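Local coordinates for CRISPR-associated protein CasA/Cse1 (PDB 4AN8) that probably serves CRISPR-based adaptive immunity against foreign DNA as a subunit of the Cascade ribonucleoprotein complex, at residues A[61-74]-A[206-220]. Numbering follows the deposited sequence.
Sequences LAVLHRALSGPRCP and NLVPYTPEDDAPIWE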
loop_
_atom_site.group_PDB
_atom_site.type_symbol
_atom_site.label_atom_id
_atom_site.label_comp_id
_atom_site.label_asym_id
_atom_site.label_seq_id
_atom_site.Cartn_x
_atom_site.Cartn_y
_atom_site.Cartn_z
ATOM N N LEU A 61 12.922 4.044 5.974
ATOM C CA LEU A 61 12.374 4.255 7.313
ATOM C C LEU A 61 13.019 3.337 8.364
ATOM O O LEU A 61 13.286 3.766 9.479
ATOM C CB LEU A 61 10.868 4.052 7.308
ATOM C CG LEU A 61 10.135 5.118 6.494
ATOM C CD1 LEU A 61 8.725 4.605 6.070
ATOM C CD2 LEU A 61 10.050 6.421 7.289
ATOM N N ALA A 62 13.246 2.070 8.005
ATOM C CA ALA A 62 13.898 1.139 8.913
ATOM C C ALA A 62 15.251 1.715 9.294
ATOM O O ALA A 62 15.573 1.824 10.472
ATOM C CB ALA A 62 14.080 -0.240 8.251
ATOM N N VAL A 63 16.035 2.100 8.286
ATOM C CA VAL A 63 17.338 2.675 8.550
ATOM C C VAL A 63 17.253 3.932 9.437
ATOM O O VAL A 63 18.009 4.063 10.396
ATOM C CB VAL A 63 18.119 2.989 7.257
ATOM C CG1 VAL A 63 19.403 3.687 7.613
ATOM C CG2 VAL A 63 18.424 1.690 6.483
ATOM N N LEU A 64 16.338 4.844 9.117
ATOM C CA LEU A 64 16.177 6.075 9.892
ATOM C C LEU A 64 15.833 5.820 11.346
ATOM O O LEU A 64 16.443 6.401 12.242
ATOM C CB LEU A 64 15.099 6.980 9.289
ATOM C CG LEU A 64 15.523 7.745 8.035
ATOM C CD1 LEU A 64 14.332 8.313 7.255
ATOM C CD2 LEU A 64 16.558 8.843 8.411
ATOM N N HIS A 65 14.843 4.965 11.585
ATOM C CA HIS A 65 14.431 4.661 12.944
ATOM C C HIS A 65 15.580 4.114 13.789
ATOM O O HIS A 65 15.700 4.443 14.958
ATOM C CB HIS A 65 13.286 3.664 12.954
ATOM C CG HIS A 65 11.954 4.266 12.636
ATOM N ND1 HIS A 65 11.556 5.491 13.129
ATOM C CD2 HIS A 65 10.928 3.804 11.875
ATOM C CE1 HIS A 65 10.324 5.745 12.714
ATOM N NE2 HIS A 65 9.920 4.738 11.960
ATOM N N ARG A 66 16.408 3.261 13.210
ATOM C CA ARG A 66 17.470 2.657 13.976
ATOM C C ARG A 66 18.617 3.648 14.144
ATOM O O ARG A 66 19.122 3.831 15.239
ATOM C CB ARG A 66 17.944 1.363 13.305
ATOM C CG ARG A 66 16.844 0.335 13.164
ATOM C CD ARG A 66 16.286 -0.023 14.539
ATOM N NE ARG A 66 17.256 -0.785 15.326
ATOM C CZ ARG A 66 17.004 -1.257 16.540
ATOM N NH1 ARG A 66 15.814 -1.035 17.097
ATOM N NH2 ARG A 66 17.939 -1.948 17.190
ATOM N N ALA A 67 19.007 4.301 13.052
ATOM C CA ALA A 67 20.110 5.251 13.102
ATOM C C ALA A 67 19.826 6.415 14.036
ATOM O O ALA A 67 20.726 6.876 14.716
ATOM C CB ALA A 67 20.460 5.751 11.729
ATOM N N LEU A 68 18.581 6.881 14.081
ATOM C CA LEU A 68 18.214 8.020 14.926
ATOM C C LEU A 68 17.617 7.558 16.255
ATOM O O LEU A 68 17.304 8.366 17.121
ATOM C CB LEU A 68 17.228 8.948 14.205
ATOM C CG LEU A 68 17.720 9.441 12.840
ATOM C CD1 LEU A 68 16.655 10.223 12.099
ATOM C CD2 LEU A 68 18.979 10.279 13.012
ATOM N N SER A 69 17.432 6.256 16.396
ATOM C CA SER A 69 16.914 5.717 17.632
ATOM C C SER A 69 15.637 6.450 18.046
ATOM O O SER A 69 15.435 6.764 19.212
ATOM C CB SER A 69 17.989 5.833 18.709
ATOM O OG SER A 69 17.735 4.919 19.744
ATOM N N GLY A 70 14.779 6.722 17.069
ATOM C CA GLY A 70 13.579 7.537 17.257
ATOM C C GLY A 70 12.841 7.647 15.926
ATOM O O GLY A 70 12.959 6.757 15.093
ATOM N N PRO A 71 12.107 8.752 15.702
ATOM C CA PRO A 71 11.992 9.896 16.616
ATOM C C PRO A 71 11.172 9.504 17.822
ATOM O O PRO A 71 10.175 8.809 17.656
ATOM C CB PRO A 71 11.226 10.928 15.786
ATOM C CG PRO A 71 10.420 10.118 14.834
ATOM C CD PRO A 71 11.309 8.955 14.477
ATOM N N ARG A 72 11.594 9.913 19.015
ATOM C CA ARG A 72 10.842 9.616 20.226
ATOM C C ARG A 72 9.602 10.482 20.322
ATOM O O ARG A 72 8.646 10.131 20.990
ATOM C CB ARG A 72 11.697 9.850 21.476
ATOM C CG ARG A 72 12.981 9.056 21.519
ATOM C CD ARG A 72 12.736 7.554 21.567
ATOM N NE ARG A 72 14.011 6.843 21.560
ATOM C CZ ARG A 72 14.613 6.364 22.649
ATOM N NH1 ARG A 72 14.039 6.490 23.837
ATOM N NH2 ARG A 72 15.785 5.743 22.544
ATOM N N CYS A 73 9.628 11.634 19.676
ATOM C CA CYS A 73 8.533 12.590 19.822
ATOM C C CYS A 73 8.220 13.217 18.492
ATOM O O CYS A 73 9.122 13.381 17.692
ATOM C CB CYS A 73 8.935 13.701 20.786
ATOM S SG CYS A 73 9.139 13.114 22.448
ATOM N N PRO A 74 6.949 13.593 18.268
ATOM C CA PRO A 74 6.607 14.295 17.030
ATOM C C PRO A 74 7.379 15.604 16.946
ATOM O O PRO A 74 7.734 16.012 15.840
ATOM C CB PRO A 74 5.100 14.556 17.154
ATOM C CG PRO A 74 4.614 13.664 18.267
ATOM C CD PRO A 74 5.787 13.404 19.161
ATOM N N ASN A 206 6.061 9.873 7.508
ATOM C CA ASN A 206 5.887 8.449 7.811
ATOM C C ASN A 206 6.728 7.999 8.998
ATOM O O ASN A 206 6.691 6.822 9.366
ATOM C CB ASN A 206 6.217 7.577 6.589
ATOM C CG ASN A 206 5.148 7.656 5.514
ATOM O OD1 ASN A 206 4.216 6.858 5.505
ATOM N ND2 ASN A 206 5.265 8.645 4.622
ATOM N N LEU A 207 7.468 8.939 9.596
ATOM C CA LEU A 207 8.316 8.615 10.748
ATOM C C LEU A 207 7.561 8.691 12.057
ATOM O O LEU A 207 7.764 9.608 12.846
ATOM C CB LEU A 207 9.545 9.517 10.836
ATOM C CG LEU A 207 10.753 9.157 9.984
ATOM C CD1 LEU A 207 11.811 10.235 10.159
ATOM C CD2 LEU A 207 11.301 7.810 10.389
ATOM N N VAL A 208 6.706 7.699 12.280
ATOM C CA VAL A 208 5.899 7.581 13.481
ATOM C C VAL A 208 6.792 7.389 14.719
ATOM O O VAL A 208 7.800 6.657 14.658
ATOM C CB VAL A 208 4.921 6.400 13.308
ATOM C CG1 VAL A 208 4.032 6.190 14.570
ATOM C CG2 VAL A 208 4.069 6.613 12.026
ATOM N N PRO A 209 6.444 8.066 15.831
ATOM C CA PRO A 209 7.260 7.991 17.054
ATOM C C PRO A 209 7.625 6.568 17.357
ATOM O O PRO A 209 6.772 5.678 17.315
ATOM C CB PRO A 209 6.347 8.581 18.133
ATOM C CG PRO A 209 5.600 9.699 17.338
ATOM C CD PRO A 209 5.412 9.123 15.916
ATOM N N TYR A 210 8.907 6.361 17.632
ATOM C CA TYR A 210 9.467 5.030 17.728
ATOM C C TYR A 210 10.423 4.953 18.901
ATOM O O TYR A 210 11.134 5.916 19.169
ATOM C CB TYR A 210 10.250 4.753 16.456
ATOM C CG TYR A 210 11.062 3.466 16.439
ATOM C CD1 TYR A 210 10.446 2.241 16.232
ATOM C CD2 TYR A 210 12.452 3.492 16.577
ATOM C CE1 TYR A 210 11.172 1.069 16.197
ATOM C CE2 TYR A 210 13.197 2.324 16.536
ATOM C CZ TYR A 210 12.549 1.114 16.341
ATOM O OH TYR A 210 13.262 -0.059 16.291
ATOM N N THR A 211 10.413 3.814 19.590
ATOM C CA THR A 211 11.484 3.421 20.502
ATOM C C THR A 211 12.082 2.086 20.047
ATOM O O THR A 211 11.349 1.196 19.633
ATOM C CB THR A 211 10.987 3.296 21.954
ATOM O OG1 THR A 211 9.711 2.647 21.961
ATOM C CG2 THR A 211 10.833 4.658 22.576
ATOM N N PRO A 212 13.416 1.956 20.102
ATOM C CA PRO A 212 14.120 0.788 19.547
ATOM C C PRO A 212 13.963 -0.522 20.311
ATOM O O PRO A 212 14.304 -1.581 19.763
ATOM C CB PRO A 212 15.598 1.213 19.560
ATOM C CG PRO A 212 15.682 2.311 20.513
ATOM C CD PRO A 212 14.348 3.017 20.508
ATOM N N GLU A 213 13.458 -0.474 21.539
ATOM C CA GLU A 213 13.478 -1.668 22.384
ATOM C C GLU A 213 12.769 -2.892 21.767
ATOM O O GLU A 213 11.620 -2.800 21.334
ATOM C CB GLU A 213 12.909 -1.352 23.772
ATOM C CG GLU A 213 13.846 -0.533 24.668
ATOM C CD GLU A 213 13.917 0.942 24.291
ATOM O OE1 GLU A 213 13.022 1.418 23.559
ATOM O OE2 GLU A 213 14.866 1.628 24.733
ATOM N N ASP A 214 13.458 -4.030 21.732
ATOM C CA ASP A 214 12.837 -5.302 21.347
ATOM C C ASP A 214 12.598 -5.376 19.849
ATOM O O ASP A 214 11.728 -6.104 19.374
ATOM C CB ASP A 214 11.516 -5.527 22.097
ATOM C CG ASP A 214 11.722 -5.878 23.570
ATOM O OD1 ASP A 214 11.987 -4.958 24.375
ATOM O OD2 ASP A 214 11.602 -7.071 23.926
ATOM N N ASP A 215 13.370 -4.603 19.102
ATOM C CA ASP A 215 13.202 -4.551 17.674
ATOM C C ASP A 215 14.591 -4.524 17.082
ATOM O O ASP A 215 15.542 -4.110 17.737
ATOM C CB ASP A 215 12.404 -3.303 17.279
ATOM C CG ASP A 215 12.092 -3.249 15.785
ATOM O OD1 ASP A 215 11.888 -4.308 15.173
ATOM O OD2 ASP A 215 12.059 -2.142 15.222
ATOM N N ALA A 216 14.707 -4.987 15.847
ATOM C CA ALA A 216 15.966 -4.951 15.134
ATOM C C ALA A 216 15.648 -5.307 13.693
ATOM O O ALA A 216 14.850 -6.207 13.440
ATOM C CB ALA A 216 16.962 -5.984 15.739
ATOM N N PRO A 217 16.243 -4.582 12.754
ATOM C CA PRO A 217 16.099 -4.947 11.345
ATOM C C PRO A 217 16.978 -6.164 11.045
ATOM O O PRO A 217 17.861 -6.513 11.854
ATOM C CB PRO A 217 16.620 -3.708 10.602
ATOM C CG PRO A 217 17.602 -3.061 11.591
ATOM C CD PRO A 217 17.019 -3.342 12.964
ATOM N N ILE A 218 16.735 -6.792 9.896
ATOM C CA ILE A 218 17.398 -8.025 9.538
ATOM C C ILE A 218 18.923 -7.909 9.592
ATOM O O ILE A 218 19.601 -8.890 9.907
ATOM C CB ILE A 218 16.959 -8.514 8.134
ATOM C CG1 ILE A 218 17.408 -9.974 7.892
ATOM C CG2 ILE A 218 17.489 -7.561 7.020
ATOM C CD1 ILE A 218 16.738 -10.993 8.820
ATOM N N TRP A 219 19.476 -6.727 9.307
ATOM C CA TRP A 219 20.932 -6.585 9.269
ATOM C C TRP A 219 21.594 -6.407 10.648
ATOM O O TRP A 219 22.821 -6.414 10.738
ATOM C CB TRP A 219 21.353 -5.452 8.326
ATOM C CG TRP A 219 20.740 -4.138 8.691
ATOM C CD1 TRP A 219 21.179 -3.275 9.653
ATOM C CD2 TRP A 219 19.571 -3.542 8.125
ATOM N NE1 TRP A 219 20.342 -2.186 9.736
ATOM C CE2 TRP A 219 19.358 -2.316 8.790
ATOM C CE3 TRP A 219 18.675 -3.924 7.131
ATOM C CZ2 TRP A 219 18.303 -1.468 8.479
ATOM C CZ3 TRP A 219 17.606 -3.058 6.820
ATOM C CH2 TRP A 219 17.439 -1.861 7.493
ATOM N N GLU A 220 20.791 -6.265 11.702
ATOM C CA GLU A 220 21.295 -6.120 13.066
ATOM C C GLU A 220 21.361 -7.457 13.825
ATOM O O GLU A 220 21.792 -7.502 14.975
ATOM C CB GLU A 220 20.450 -5.114 13.876
ATOM C CG GLU A 220 20.755 -3.627 13.609
ATOM C CD GLU A 220 20.065 -2.718 14.608
ATOM O OE1 GLU A 220 19.889 -3.150 15.765
ATOM O OE2 GLU A 220 19.688 -1.574 14.254
HETATM O O HOH W 1 7.794 4.127 10.065
#
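The hydroxyl of Tyr210 sits between two charged groups: it receives an N-H from Arg66 NH1, 2.8 Å from Tyr210 OH at the edge of the ring, and donates its own proton to Asp215 OD2. Tyrosine suits this place because its OH both accepts and donates. Bent at chi2 and chi3, Arg66 reaches across to the 206-220 loop and uses four of its N-H groups here. Arg66 NH1 also meets a lone pair of Pro212 O in the carbonyl plane at 3.1 Å. The carboxylate of Glu220 is taken side-on, Arg66 NE bonding Glu220 OE2 and Arg66 NH2 lying 2.7 Å from Glu220 OE1. The guanidinium and carboxylate planes are 43° apart, so this two-pronged salt bridge is twisted; Ala216 CA lies over one guanidinium face.

His65 is flat enough to fill a slot between Leu207 and Tyr210. Methyl CD2 of Leu207 covers one face, 3.7 Å from the His65 ring centroid, and the Tyr210 ring makes an offset stack on the other, planes at 28°. The imidazole's rotation is fixed by His65 ND1, which donates to Gly70 O at 2.7 Å, and by a water joining NE2 to Asn206 O. Beyond the Schellman motif that closes the helix, with Ser69 as its C-prime residue, Pro71 follows a cis peptide, and its carbonyl accepts Tyr210 N.

Ala62 and Val63 pack on Trp219, whose NE1 bonds Tyr94. The contact thus ties the C-terminal end of helix 50-67 to the loop between helices 199-206 and 226-229, with helix 241-245 touching His65 and Tyr210, and helix 88-98 touching Arg66 and Glu220.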